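PDB 1VHK: hypothetical protein yqeU from Bacillus subtilis, which probably methylates N3 of a specific uridine in 16S rRNA of the assembled 30S ribosomal subunit, using S-adenosyl-L-methionine as methyl donor. Local coordinates for residues I111-A116 and L202-P207; L89-K94 and G206-L211; Q160-R165 and E217-Q222; W97-G102 and T135-E140. All coordinates share one frame; numbering follows the deposited sequence.

Interaction 1: I111-A116 and L202-P207; sequences IPFQAA and LIVFGP
Leu202 meets Ile111 end to end: its CD1 lies 4.0 Å from CD1 of Ile111, the two side chains crossing at about a right angle. Leu202 reaches across because its CG stands opposite the backbone N (chi1 176°), which brings its CD1 to Ile111. Ile203 turns to the other face of the sheet, against helix 239-253. Next, Val204 presents CG2 to the ring of Phe113, 4.3 Å from its CZ. The ring meets it at a slant. Phe113 holds its ring between the backbone N and the carbonyl carbon (chi1 69°), and this turn brings CZ over to the other strand. The two strands do not pair; no hydrogen bond joins them, and their axes stay 9.1 Å apart at closest, inclined by 33°. Between them in the parallel sheet of the SPOUT-type methyltransferase domain runs strand 82-88, whose Ser87 bonds to the backbone of Phe113 and whose Ala86 touches both Phe113 and Val204. The side chains therefore meet over the top of that middle strand, on the face where Leu162 of helix 159-165 also packs. Phe205, like Ile203, packs its side chain against helix 239-253, yet its backbone contributes here, with its O 3.6 Å from CZ of Phe113, a contact of a carbonyl with an aromatic carbon. Beyond the strand end, the ring of Pro207 packs on Ala115, where CD comes within 3.9 Å of Ala115 CB and CG lies slightly farther from the same methyl.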
loop_
_atom_site.group_PDB
_atom_site.type_symbol
_atom_site.label_atom_id
_atom_site.label_comp_id
_atom_site.label_asym_id
_atom_site.label_seq_id
_atom_site.Cartn_x
_atom_site.Cartn_y
_atom_site.Cartn_z
ATOM N N ILE A 111 13.530 5.291 7.745
ATOM C CA ILE A 111 14.964 5.562 7.929
ATOM C C ILE A 111 15.660 5.499 6.563
ATOM O O ILE A 111 15.937 4.390 6.112
ATOM C CB ILE A 111 15.631 4.482 8.791
ATOM C CG1 ILE A 111 14.966 4.347 10.173
ATOM C CG2 ILE A 111 17.110 4.781 8.926
ATOM C CD1 ILE A 111 15.407 3.070 10.862
ATOM N N PRO A 112 15.879 6.634 5.940
ATOM C CA PRO A 112 16.544 6.706 4.646
ATOM C C PRO A 112 18.042 6.551 4.853
ATOM O O PRO A 112 18.550 7.017 5.887
ATOM C CB PRO A 112 16.207 8.098 4.135
ATOM C CG PRO A 112 15.212 8.651 5.076
ATOM C CD PRO A 112 15.513 7.989 6.415
ATOM N N PHE A 113 18.751 5.937 3.918
ATOM C CA PHE A 113 20.195 5.785 4.167
ATOM C C PHE A 113 20.959 5.790 2.879
ATOM O O PHE A 113 20.390 5.401 1.859
ATOM C CB PHE A 113 20.474 4.533 5.014
ATOM C CG PHE A 113 20.203 3.250 4.276
ATOM C CD1 PHE A 113 18.998 2.589 4.416
ATOM C CD2 PHE A 113 21.153 2.724 3.424
ATOM C CE1 PHE A 113 18.756 1.431 3.713
ATOM C CE2 PHE A 113 20.898 1.593 2.684
ATOM C CZ PHE A 113 19.683 0.944 2.826
ATOM N N GLN A 114 22.201 6.300 2.916
ATOM C CA GLN A 114 22.979 6.322 1.658
ATOM C C GLN A 114 23.312 4.889 1.281
ATOM O O GLN A 114 23.831 4.160 2.154
ATOM C CB GLN A 114 24.297 7.080 1.852
ATOM C CG GLN A 114 24.974 7.491 0.557
ATOM C CD GLN A 114 24.124 8.399 -0.303
ATOM O OE1 GLN A 114 23.446 9.311 0.221
ATOM N NE2 GLN A 114 24.107 8.189 -1.623
ATOM N N ALA A 115 23.047 4.456 0.074
ATOM C CA ALA A 115 23.428 3.068 -0.278
ATOM C C ALA A 115 24.457 3.063 -1.403
ATOM O O ALA A 115 24.409 3.896 -2.311
ATOM C CB ALA A 115 22.174 2.293 -0.626
ATOM N N ALA A 116 25.284 2.024 -1.469
ATOM C CA ALA A 116 26.337 1.909 -2.469
ATOM C C ALA A 116 25.851 2.240 -3.865
ATOM O O ALA A 116 26.492 3.015 -4.609
ATOM C CB ALA A 116 26.973 0.534 -2.409
ATOM N N LEU A 202 12.627 -4.131 11.759
ATOM C CA LEU A 202 13.368 -3.331 10.815
ATOM C C LEU A 202 13.444 -4.090 9.482
ATOM O O LEU A 202 13.688 -5.284 9.501
ATOM C CB LEU A 202 14.806 -3.047 11.274
ATOM C CG LEU A 202 15.635 -2.281 10.216
ATOM C CD1 LEU A 202 15.079 -0.872 10.069
ATOM C CD2 LEU A 202 17.100 -2.270 10.566
ATOM N N ILE A 203 13.119 -3.406 8.395
ATOM C CA ILE A 203 13.135 -4.008 7.062
ATOM C C ILE A 203 13.956 -3.106 6.146
ATOM O O ILE A 203 13.633 -1.910 6.058
ATOM C CB ILE A 203 11.737 -4.166 6.434
ATOM C CG1 ILE A 203 10.714 -4.798 7.366
ATOM C CG2 ILE A 203 11.837 -5.006 5.155
ATOM C CD1 ILE A 203 9.331 -4.972 6.793
ATOM N N VAL A 204 15.092 -3.581 5.623
ATOM C CA VAL A 204 15.874 -2.656 4.779
ATOM C C VAL A 204 15.749 -3.025 3.330
ATOM O O VAL A 204 15.759 -4.195 2.948
ATOM C CB VAL A 204 17.310 -2.497 5.251
ATOM C CG1 VAL A 204 17.560 -3.206 6.578
ATOM C CG2 VAL A 204 18.348 -2.899 4.216
ATOM N N PHE A 205 15.590 -2.009 2.474
ATOM C CA PHE A 205 15.479 -2.226 1.028
ATOM C C PHE A 205 16.628 -1.555 0.290
ATOM O O PHE A 205 17.091 -0.490 0.729
ATOM C CB PHE A 205 14.149 -1.575 0.546
ATOM C CG PHE A 205 12.962 -2.083 1.308
ATOM C CD1 PHE A 205 12.580 -1.485 2.485
ATOM C CD2 PHE A 205 12.250 -3.171 0.836
ATOM C CE1 PHE A 205 11.529 -1.986 3.219
ATOM C CE2 PHE A 205 11.170 -3.660 1.548
ATOM C CZ PHE A 205 10.795 -3.046 2.727
ATOM N N GLY A 206 17.007 -2.022 -0.877
ATOM C CA GLY A 206 18.094 -1.323 -1.606
ATOM C C GLY A 206 17.447 -0.329 -2.583
ATOM O O GLY A 206 16.230 -0.299 -2.683
ATOM N N PRO A 207 18.269 0.425 -3.291
ATOM C CA PRO A 207 17.805 1.418 -4.262
ATOM C C PRO A 207 17.616 0.777 -5.628
ATOM O O PRO A 207 17.695 -0.453 -5.716
ATOM C CB PRO A 207 18.977 2.395 -4.316
ATOM C CG PRO A 207 20.179 1.534 -4.096
ATOM C CD PRO A 207 19.731 0.477 -3.116
#

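Interaction 2: L89-K94 and G206-L211; sequences LPKGDK and GPEGGL
Glu208 sends its carboxylate into the bend formed by Pro90, Lys91 and Lys94, and one oxygen does most of the binding. OE2 of Glu208 accepts the backbone N-H of Lys91 at 3.0 Å from N. This nearly straight bond arrives on the syn side, 22° out of the carboxylate plane. The same OE2 takes NZ of Lys94 at 2.7 Å through its anti lone pair, in a salt bridge. Lys94 can do this because its chain runs extended beyond CG and approaches Glu208 from the opposite direction. Lys91 is bent at chi3 and chi4, curling NZ back to the other oxygen; at 3.9 Å, Lys91 NZ to Glu208 OE1 is a long ion pair. Pro90 flanks the group, its CA 3.6 Å from Glu208 OE1. The carbonyl O of Leu89 touches Pro207 CB, but its hydrogen bond comes from Ser118 OG. A salt-bridge network of Lys91, Lys94 and Glu208 spans two loops that follow neighbouring parallel strands, 82-88 and 200-205. In SPOUT relatives, glycine-rich loops like 206-211 line the S-adenosylmethionine site, so this loop probably borders the cofactor site here. With an alanine at Glu208, the Lys91 N-H and the Lys94 ammonium would probably lose the acceptor they share. Two donors on OE2 probably limit how far the carboxylate can turn, and the loops are joined by one close ion pair, one long one and a backbone bond.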
loop_
_atom_site.group_PDB
_atom_site.type_symbol
_atom_site.label_atom_id
_atom_site.label_comp_id
_atom_site.label_asym_id
_atom_site.label_seq_id
_atom_site.Cartn_x
_atom_site.Cartn_y
_atom_site.Cartn_z
ATOM N N LEU A 89 18.378 5.516 -0.491
ATOM C CA LEU A 89 17.941 6.697 -1.225
ATOM C C LEU A 89 17.600 6.417 -2.680
ATOM O O LEU A 89 18.501 6.154 -3.480
ATOM C CB LEU A 89 18.962 7.807 -1.132
ATOM C CG LEU A 89 18.844 8.890 -0.077
ATOM C CD1 LEU A 89 17.429 9.078 0.438
ATOM C CD2 LEU A 89 19.795 8.656 1.097
ATOM N N PRO A 90 16.333 6.468 -3.041
ATOM C CA PRO A 90 15.898 6.226 -4.417
ATOM C C PRO A 90 16.020 7.515 -5.225
ATOM O O PRO A 90 16.250 8.584 -4.652
ATOM C CB PRO A 90 14.438 5.834 -4.250
ATOM C CG PRO A 90 13.978 6.477 -2.998
ATOM C CD PRO A 90 15.183 6.782 -2.158
ATOM N N LYS A 91 15.853 7.436 -6.533
ATOM C CA LYS A 91 15.955 8.617 -7.371
ATOM C C LYS A 91 14.616 9.336 -7.498
ATOM O O LYS A 91 13.649 9.032 -6.798
ATOM C CB LYS A 91 16.568 8.292 -8.708
ATOM C CG LYS A 91 15.889 7.305 -9.604
ATOM C CD LYS A 91 16.449 7.294 -11.021
ATOM C CE LYS A 91 17.973 7.358 -11.042
ATOM N NZ LYS A 91 18.583 6.410 -10.080
ATOM N N GLY A 92 14.580 10.351 -8.367
ATOM C CA GLY A 92 13.358 11.119 -8.581
ATOM C C GLY A 92 12.773 11.492 -7.221
ATOM O O GLY A 92 13.504 11.887 -6.318
ATOM N N ASP A 93 11.479 11.333 -7.083
ATOM C CA ASP A 93 10.771 11.580 -5.851
ATOM C C ASP A 93 10.123 10.311 -5.290
ATOM O O ASP A 93 9.099 10.408 -4.594
ATOM C CB ASP A 93 9.638 12.593 -6.103
ATOM C CG ASP A 93 10.157 14.011 -6.151
ATOM O OD1 ASP A 93 10.658 14.501 -5.116
ATOM O OD2 ASP A 93 10.080 14.631 -7.241
ATOM N N LYS A 94 10.752 9.150 -5.424
ATOM C CA LYS A 94 10.205 7.891 -4.951
ATOM C C LYS A 94 10.132 7.781 -3.444
ATOM O O LYS A 94 9.277 7.073 -2.888
ATOM C CB LYS A 94 10.998 6.729 -5.558
ATOM C CG LYS A 94 10.876 6.626 -7.063
ATOM C CD LYS A 94 12.061 5.887 -7.657
ATOM C CE LYS A 94 11.852 5.586 -9.127
ATOM N NZ LYS A 94 13.124 5.316 -9.835
ATOM N N GLY A 206 17.007 -2.022 -0.877
ATOM C CA GLY A 206 18.094 -1.323 -1.606
ATOM C C GLY A 206 17.447 -0.329 -2.583
ATOM O O GLY A 206 16.230 -0.299 -2.683
ATOM N N PRO A 207 18.269 0.425 -3.291
ATOM C CA PRO A 207 17.805 1.418 -4.262
ATOM C C PRO A 207 17.616 0.777 -5.628
ATOM O O PRO A 207 17.695 -0.453 -5.716
ATOM C CB PRO A 207 18.977 2.395 -4.316
ATOM C CG PRO A 207 20.179 1.534 -4.096
ATOM C CD PRO A 207 19.731 0.477 -3.116
ATOM N N GLU A 208 17.271 1.548 -6.649
ATOM C CA GLU A 208 17.065 1.016 -7.994
ATOM C C GLU A 208 18.113 -0.035 -8.344
ATOM O O GLU A 208 17.826 -1.095 -8.891
ATOM C CB GLU A 208 17.120 2.124 -9.044
ATOM C CG GLU A 208 15.957 3.087 -9.050
ATOM C CD GLU A 208 16.000 4.162 -8.000
ATOM O OE1 GLU A 208 16.959 4.225 -7.220
ATOM O OE2 GLU A 208 15.027 4.953 -7.918
ATOM N N GLY A 209 19.388 0.311 -8.115
ATOM C CA GLY A 209 20.458 -0.633 -8.335
ATOM C C GLY A 209 20.301 -1.865 -7.453
ATOM O O GLY A 209 20.637 -2.964 -7.903
ATOM N N GLY A 210 19.880 -1.705 -6.211
ATOM C CA GLY A 210 19.701 -2.857 -5.317
ATOM C C GLY A 210 20.848 -2.934 -4.321
ATOM O O GLY A 210 21.897 -2.314 -4.535
ATOM N N LEU A 211 20.645 -3.626 -3.203
ATOM C CA LEU A 211 21.742 -3.745 -2.230
ATOM C C LEU A 211 22.911 -4.473 -2.892
ATOM O O LEU A 211 22.769 -5.054 -3.970
ATOM C CB LEU A 211 21.316 -4.425 -0.953
ATOM C CG LEU A 211 20.323 -3.667 -0.056
ATOM C CD1 LEU A 211 19.528 -4.640 0.793
ATOM C CD2 LEU A 211 21.065 -2.660 0.809
#

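Interaction 3: Q160-R165 and E217-Q222; sequences QQLLQR and ERLTEQ
Leu163 and Leu219 form the apolar centre of this helix pair, with Leu163 CD1 3.7 Å from Leu219 CD2 and the side chains crossing at about a right angle. Leu219 puts its CG opposite the carbonyl carbon (chi1 -66°), and its fork then serves two neighbours: CD2 faces helix 159-165, while CD1 lies against Val204 of the sheet. Leu219 CD2 also lies 4.2 Å from Leu162 CD2. The other branch of Leu163 goes to the aliphatic root of Arg218, CD2 resting 3.8 Å from Arg218 CB. The helices run nearly parallel, 17° apart with axes 10.3 Å from each other, side by side on one face of the parallel sheet in the SPOUT-type domain.

Among the polar residues, Gln222 closes the C-terminal end of the contact with its methylene portion, Gln222 CG lying 4.0 Å from Leu163 CG, while its amide sits near the carbonyl O of Leu163. Were Gln222 an alanine, the loss of the CG methylene would probably uncover the flank of Leu163 and open a gap at this end. Cohesion between the helices is thus mainly apolar, made by leucine branches and the hydrocarbon parts of longer side chains.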
loop_
_atom_site.group_PDB
_atom_site.type_symbol
_atom_site.label_atom_id
_atom_site.label_comp_id
_atom_site.label_asym_id
_atom_site.label_seq_id
_atom_site.Cartn_x
_atom_site.Cartn_y
_atom_site.Cartn_z
ATOM N N GLN A 160 26.924 2.774 7.336
ATOM C CA GLN A 160 27.499 2.397 8.615
ATOM C C GLN A 160 26.520 2.684 9.754
ATOM O O GLN A 160 26.293 1.820 10.602
ATOM C CB GLN A 160 28.798 3.155 8.890
ATOM C CG GLN A 160 29.753 2.567 9.873
ATOM C CD GLN A 160 29.325 2.322 11.280
ATOM O OE1 GLN A 160 29.413 1.196 11.819
ATOM N NE2 GLN A 160 28.855 3.366 11.980
ATOM N N GLN A 161 26.002 3.901 9.785
ATOM C CA GLN A 161 25.111 4.302 10.880
ATOM C C GLN A 161 23.918 3.370 11.017
ATOM O O GLN A 161 23.497 3.004 12.115
ATOM C CB GLN A 161 24.650 5.745 10.686
ATOM C CG GLN A 161 25.756 6.755 10.997
ATOM C CD GLN A 161 25.346 8.152 10.571
ATOM O OE1 GLN A 161 24.916 8.336 9.420
ATOM N NE2 GLN A 161 25.458 9.098 11.499
ATOM N N LEU A 162 23.368 2.977 9.868
ATOM C CA LEU A 162 22.251 2.064 9.834
ATOM C C LEU A 162 22.641 0.763 10.539
ATOM O O LEU A 162 22.016 0.353 11.532
ATOM C CB LEU A 162 21.786 1.851 8.402
ATOM C CG LEU A 162 20.782 0.696 8.203
ATOM C CD1 LEU A 162 19.362 1.159 8.483
ATOM C CD2 LEU A 162 20.928 0.090 6.819
ATOM N N LEU A 163 23.797 0.215 10.182
ATOM C CA LEU A 163 24.336 -0.974 10.833
ATOM C C LEU A 163 24.370 -0.856 12.347
ATOM O O LEU A 163 24.101 -1.843 13.027
ATOM C CB LEU A 163 25.711 -1.298 10.296
ATOM C CG LEU A 163 25.903 -2.383 9.261
ATOM C CD1 LEU A 163 24.681 -2.631 8.399
ATOM C CD2 LEU A 163 27.107 -2.040 8.377
ATOM N N GLN A 164 24.641 0.320 12.907
ATOM C CA GLN A 164 24.653 0.484 14.352
ATOM C C GLN A 164 23.258 0.608 14.929
ATOM O O GLN A 164 23.108 0.486 16.152
ATOM C CB GLN A 164 25.510 1.675 14.801
ATOM N N ARG A 165 22.241 0.840 14.119
ATOM C CA ARG A 165 20.884 0.989 14.640
ATOM C C ARG A 165 20.228 -0.360 14.883
ATOM O O ARG A 165 19.443 -0.523 15.818
ATOM C CB ARG A 165 20.045 1.819 13.651
ATOM C CG ARG A 165 18.938 2.631 14.306
ATOM C CD ARG A 165 18.797 3.994 13.661
ATOM N NE ARG A 165 18.697 5.088 14.622
ATOM C CZ ARG A 165 17.677 5.269 15.443
ATOM N NH1 ARG A 165 16.650 4.417 15.417
ATOM N NH2 ARG A 165 17.662 6.294 16.290
ATOM N N GLU A 217 26.214 -8.989 3.197
ATOM C CA GLU A 217 27.150 -9.543 4.157
ATOM C C GLU A 217 27.207 -8.770 5.459
ATOM O O GLU A 217 27.129 -9.397 6.524
ATOM C CB GLU A 217 28.543 -9.648 3.532
ATOM C CG GLU A 217 28.735 -10.896 2.687
ATOM C CD GLU A 217 30.197 -11.249 2.500
ATOM O OE1 GLU A 217 30.817 -11.747 3.465
ATOM O OE2 GLU A 217 30.746 -11.031 1.389
ATOM N N ARG A 218 27.300 -7.448 5.456
ATOM C CA ARG A 218 27.322 -6.679 6.713
ATOM C C ARG A 218 25.979 -6.713 7.436
ATOM O O ARG A 218 25.929 -6.764 8.677
ATOM C CB ARG A 218 27.723 -5.232 6.421
ATOM C CG ARG A 218 28.405 -5.068 5.078
ATOM C CD ARG A 218 29.811 -4.528 5.205
ATOM N NE ARG A 218 30.480 -4.982 6.406
ATOM C CZ ARG A 218 31.007 -6.163 6.660
ATOM N NH1 ARG A 218 30.976 -7.133 5.752
ATOM N NH2 ARG A 218 31.591 -6.396 7.833
ATOM N N LEU A 219 24.880 -6.683 6.669
ATOM C CA LEU A 219 23.553 -6.763 7.282
ATOM C C LEU A 219 23.339 -8.131 7.921
ATOM O O LEU A 219 22.940 -8.220 9.075
ATOM C CB LEU A 219 22.443 -6.436 6.271
ATOM C CG LEU A 219 22.420 -5.001 5.754
ATOM C CD1 LEU A 219 21.803 -4.906 4.376
ATOM C CD2 LEU A 219 21.715 -4.067 6.720
ATOM N N THR A 220 23.713 -9.204 7.235
ATOM C CA THR A 220 23.541 -10.558 7.744
ATOM C C THR A 220 24.340 -10.842 9.001
ATOM O O THR A 220 23.860 -11.594 9.876
ATOM C CB THR A 220 23.870 -11.594 6.663
ATOM O OG1 THR A 220 24.751 -10.963 5.717
ATOM C CG2 THR A 220 22.631 -12.047 5.922
ATOM N N GLU A 221 25.507 -10.222 9.165
ATOM C CA GLU A 221 26.307 -10.404 10.372
ATOM C C GLU A 221 25.775 -9.574 11.529
ATOM O O GLU A 221 26.044 -9.869 12.701
ATOM C CB GLU A 221 27.788 -10.192 10.123
ATOM C CG GLU A 221 28.148 -8.918 9.408
ATOM C CD GLU A 221 29.601 -8.815 8.997
ATOM O OE1 GLU A 221 30.100 -9.728 8.306
ATOM O OE2 GLU A 221 30.243 -7.794 9.324
ATOM N N GLN A 222 24.903 -8.600 11.238
ATOM C CA GLN A 222 24.219 -7.828 12.264
ATOM C C GLN A 222 22.862 -8.468 12.581
ATOM O O GLN A 222 21.964 -7.805 13.117
ATOM C CB GLN A 222 23.974 -6.387 11.835
ATOM C CG GLN A 222 25.181 -5.491 11.751
ATOM C CD GLN A 222 25.884 -5.270 13.076
ATOM O OE1 GLN A 222 25.288 -4.821 14.059
ATOM N NE2 GLN A 222 27.173 -5.590 13.125
#

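Interaction 4: W97-G102 and T135-E140; sequences WIIQKG and TKIAKE
Ile99 and Ile137 pack through their branch methyls, CG2 to CG2 at 3.9 Å, with the side chains crossing at about a right angle. Both hold CG2 opposite the backbone N, which aims the methyl at the other helix. Ile99 CG2 also rests 3.9 Å from Ala138 CB, while Ile137 CG2 reaches the aliphatic root of Gln100, 3.8 Å from its CB. Here the helices come close: Gln100 and Ala138 have CA atoms 5.8 Å apart, and the axes approach to 8.4 Å at an angle of 23°. The small side chain of Ala138 is consistent with so close an approach.

Farther out the fit is looser. The amide of Gln100 and the carboxylate of Glu140 stand with their planes 61° apart, and Gln100 NE2 is 4.1 Å from Glu140 OE1, no hydrogen bond. Glu140 instead pairs with Arg235 of the second subunit. The amide oxygen is taken by Lys101, whose NZ lies 2.8 Å from Gln100 OE1 and tilted 31° from the carbonyl plane; this lysine also forms salt bridges with Glu104 and with Glu237 of the second subunit. This polar side of the contact therefore faces the second subunit, where Trp97 meets Trp97 of that subunit edge-to-face. Within the chain, helix 94-104 lies between helix 131-144 and helix 239-253, whose Leu241 touches Trp97, and Lys139 of helix 131-144 forms a salt bridge to Glu27 of helix 26-35.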
loop_
_atom_site.group_PDB
_atom_site.type_symbol
_atom_site.label_atom_id
_atom_site.label_comp_id
_atom_site.label_asym_id
_atom_site.label_seq_id
_atom_site.Cartn_x
_atom_site.Cartn_y
_atom_site.Cartn_z
ATOM N N TRP A 97 6.733 8.905 -2.175
ATOM C CA TRP A 97 5.716 7.883 -2.422
ATOM C C TRP A 97 5.848 6.779 -1.381
ATOM O O TRP A 97 4.888 6.270 -0.831
ATOM C CB TRP A 97 5.898 7.299 -3.828
ATOM C CG TRP A 97 4.627 6.982 -4.547
ATOM C CD1 TRP A 97 3.764 7.886 -5.118
ATOM C CD2 TRP A 97 4.055 5.686 -4.785
ATOM N NE1 TRP A 97 2.690 7.233 -5.679
ATOM C CE2 TRP A 97 2.853 5.881 -5.498
ATOM C CE3 TRP A 97 4.443 4.379 -4.454
ATOM C CZ2 TRP A 97 2.038 4.819 -5.899
ATOM C CZ3 TRP A 97 3.636 3.344 -4.858
ATOM C CH2 TRP A 97 2.439 3.563 -5.561
ATOM N N ILE A 98 7.125 6.478 -1.044
ATOM C CA ILE A 98 7.375 5.443 -0.045
ATOM C C ILE A 98 6.853 5.915 1.307
ATOM O O ILE A 98 6.289 5.115 2.043
ATOM C CB ILE A 98 8.851 5.042 0.017
ATOM C CG1 ILE A 98 9.213 4.117 -1.148
ATOM C CG2 ILE A 98 9.177 4.333 1.328
ATOM C CD1 ILE A 98 10.684 4.163 -1.557
ATOM N N ILE A 99 7.005 7.204 1.604
ATOM C CA ILE A 99 6.593 7.720 2.921
ATOM C C ILE A 99 5.085 7.783 3.003
ATOM O O ILE A 99 4.410 7.408 3.949
ATOM C CB ILE A 99 7.209 9.123 3.163
ATOM C CG1 ILE A 99 8.714 8.935 3.508
ATOM C CG2 ILE A 99 6.550 9.901 4.286
ATOM C CD1 ILE A 99 9.496 10.229 3.361
ATOM N N GLN A 100 4.513 8.337 1.921
ATOM C CA GLN A 100 3.083 8.470 1.853
ATOM C C GLN A 100 2.382 7.108 1.927
ATOM O O GLN A 100 1.575 6.896 2.833
ATOM C CB GLN A 100 2.649 9.264 0.635
ATOM C CG GLN A 100 1.103 9.394 0.593
ATOM C CD GLN A 100 0.652 10.282 -0.545
ATOM O OE1 GLN A 100 0.463 9.816 -1.674
ATOM N NE2 GLN A 100 0.562 11.573 -0.276
ATOM N N LYS A 101 2.630 6.214 0.965
ATOM C CA LYS A 101 1.857 4.953 0.992
ATOM C C LYS A 101 2.191 4.179 2.245
ATOM O O LYS A 101 1.283 3.738 2.974
ATOM C CB LYS A 101 1.978 4.210 -0.309
ATOM C CG LYS A 101 2.067 5.153 -1.496
ATOM C CD LYS A 101 0.813 5.265 -2.287
ATOM C CE LYS A 101 0.540 6.677 -2.784
ATOM N NZ LYS A 101 -0.665 7.232 -2.070
ATOM N N GLY A 102 3.494 4.178 2.609
ATOM C CA GLY A 102 3.989 3.598 3.787
ATOM C C GLY A 102 3.197 3.999 5.018
ATOM O O GLY A 102 2.989 3.165 5.918
ATOM N N THR A 135 8.423 14.925 6.518
ATOM C CA THR A 135 7.684 14.985 7.777
ATOM C C THR A 135 6.254 15.477 7.536
ATOM O O THR A 135 5.293 15.063 8.158
ATOM C CB THR A 135 8.389 16.003 8.712
ATOM O OG1 THR A 135 9.672 15.466 9.063
ATOM C CG2 THR A 135 7.620 16.258 9.964
ATOM N N LYS A 136 6.148 16.399 6.594
ATOM C CA LYS A 136 4.885 16.988 6.180
ATOM C C LYS A 136 4.072 15.971 5.399
ATOM O O LYS A 136 2.875 15.785 5.619
ATOM C CB LYS A 136 5.177 18.263 5.410
ATOM C CG LYS A 136 4.167 18.787 4.431
ATOM C CD LYS A 136 4.692 20.045 3.717
ATOM C CE LYS A 136 3.538 20.912 3.223
ATOM N NZ LYS A 136 2.780 20.245 2.120
ATOM N N ILE A 137 4.713 15.187 4.544
ATOM C CA ILE A 137 4.030 14.173 3.764
ATOM C C ILE A 137 3.469 13.054 4.629
ATOM O O ILE A 137 2.375 12.558 4.361
ATOM C CB ILE A 137 4.967 13.612 2.680
ATOM C CG1 ILE A 137 5.106 14.707 1.603
ATOM C CG2 ILE A 137 4.448 12.312 2.100
ATOM C CD1 ILE A 137 6.376 14.622 0.795
ATOM N N ALA A 138 4.180 12.722 5.695
ATOM C CA ALA A 138 3.849 11.690 6.635
ATOM C C ALA A 138 2.669 12.070 7.519
ATOM O O ALA A 138 1.875 11.205 7.871
ATOM C CB ALA A 138 5.036 11.374 7.525
ATOM N N LYS A 139 2.612 13.338 7.891
ATOM C CA LYS A 139 1.552 13.905 8.694
ATOM C C LYS A 139 0.224 13.951 7.937
ATOM O O LYS A 139 -0.833 13.662 8.475
ATOM C CB LYS A 139 1.960 15.345 9.067
ATOM C CG LYS A 139 1.393 15.819 10.393
ATOM C CD LYS A 139 1.184 17.329 10.414
ATOM C CE LYS A 139 0.685 17.767 11.784
ATOM N NZ LYS A 139 0.271 19.190 11.779
ATOM N N GLU A 140 0.284 14.283 6.652
ATOM C CA GLU A 140 -0.946 14.360 5.833
ATOM C C GLU A 140 -1.456 12.971 5.521
ATOM O O GLU A 140 -2.633 12.608 5.704
ATOM C CB GLU A 140 -0.637 15.206 4.618
ATOM C CG GLU A 140 -1.667 15.614 3.664
ATOM C CD GLU A 140 -2.404 14.540 2.902
ATOM O OE1 GLU A 140 -1.789 13.519 2.520
ATOM O OE2 GLU A 140 -3.646 14.699 2.695
#

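From the N terminus, segment 89-94 opens interaction 2, then 97-102 opens interaction 4 and 111-116 opens interaction 1. Interaction 4 closes first, at 135-140, so it lies wholly within the span of interaction 2 but crosses interaction 1. Segment 160-165 then opens interaction 3, which follows interaction 4 in series. Interactions 1 and 2 close almost together, at 202-207 and 206-211, sharing Gly206 and Pro207; interaction 3, closing last at 217-222, crosses both. Leu162 and Leu219 tie its helices to the sheet of interaction 1, while Pro90 touches Ile98, joining the strand-end loops to the helix pair of interaction 4.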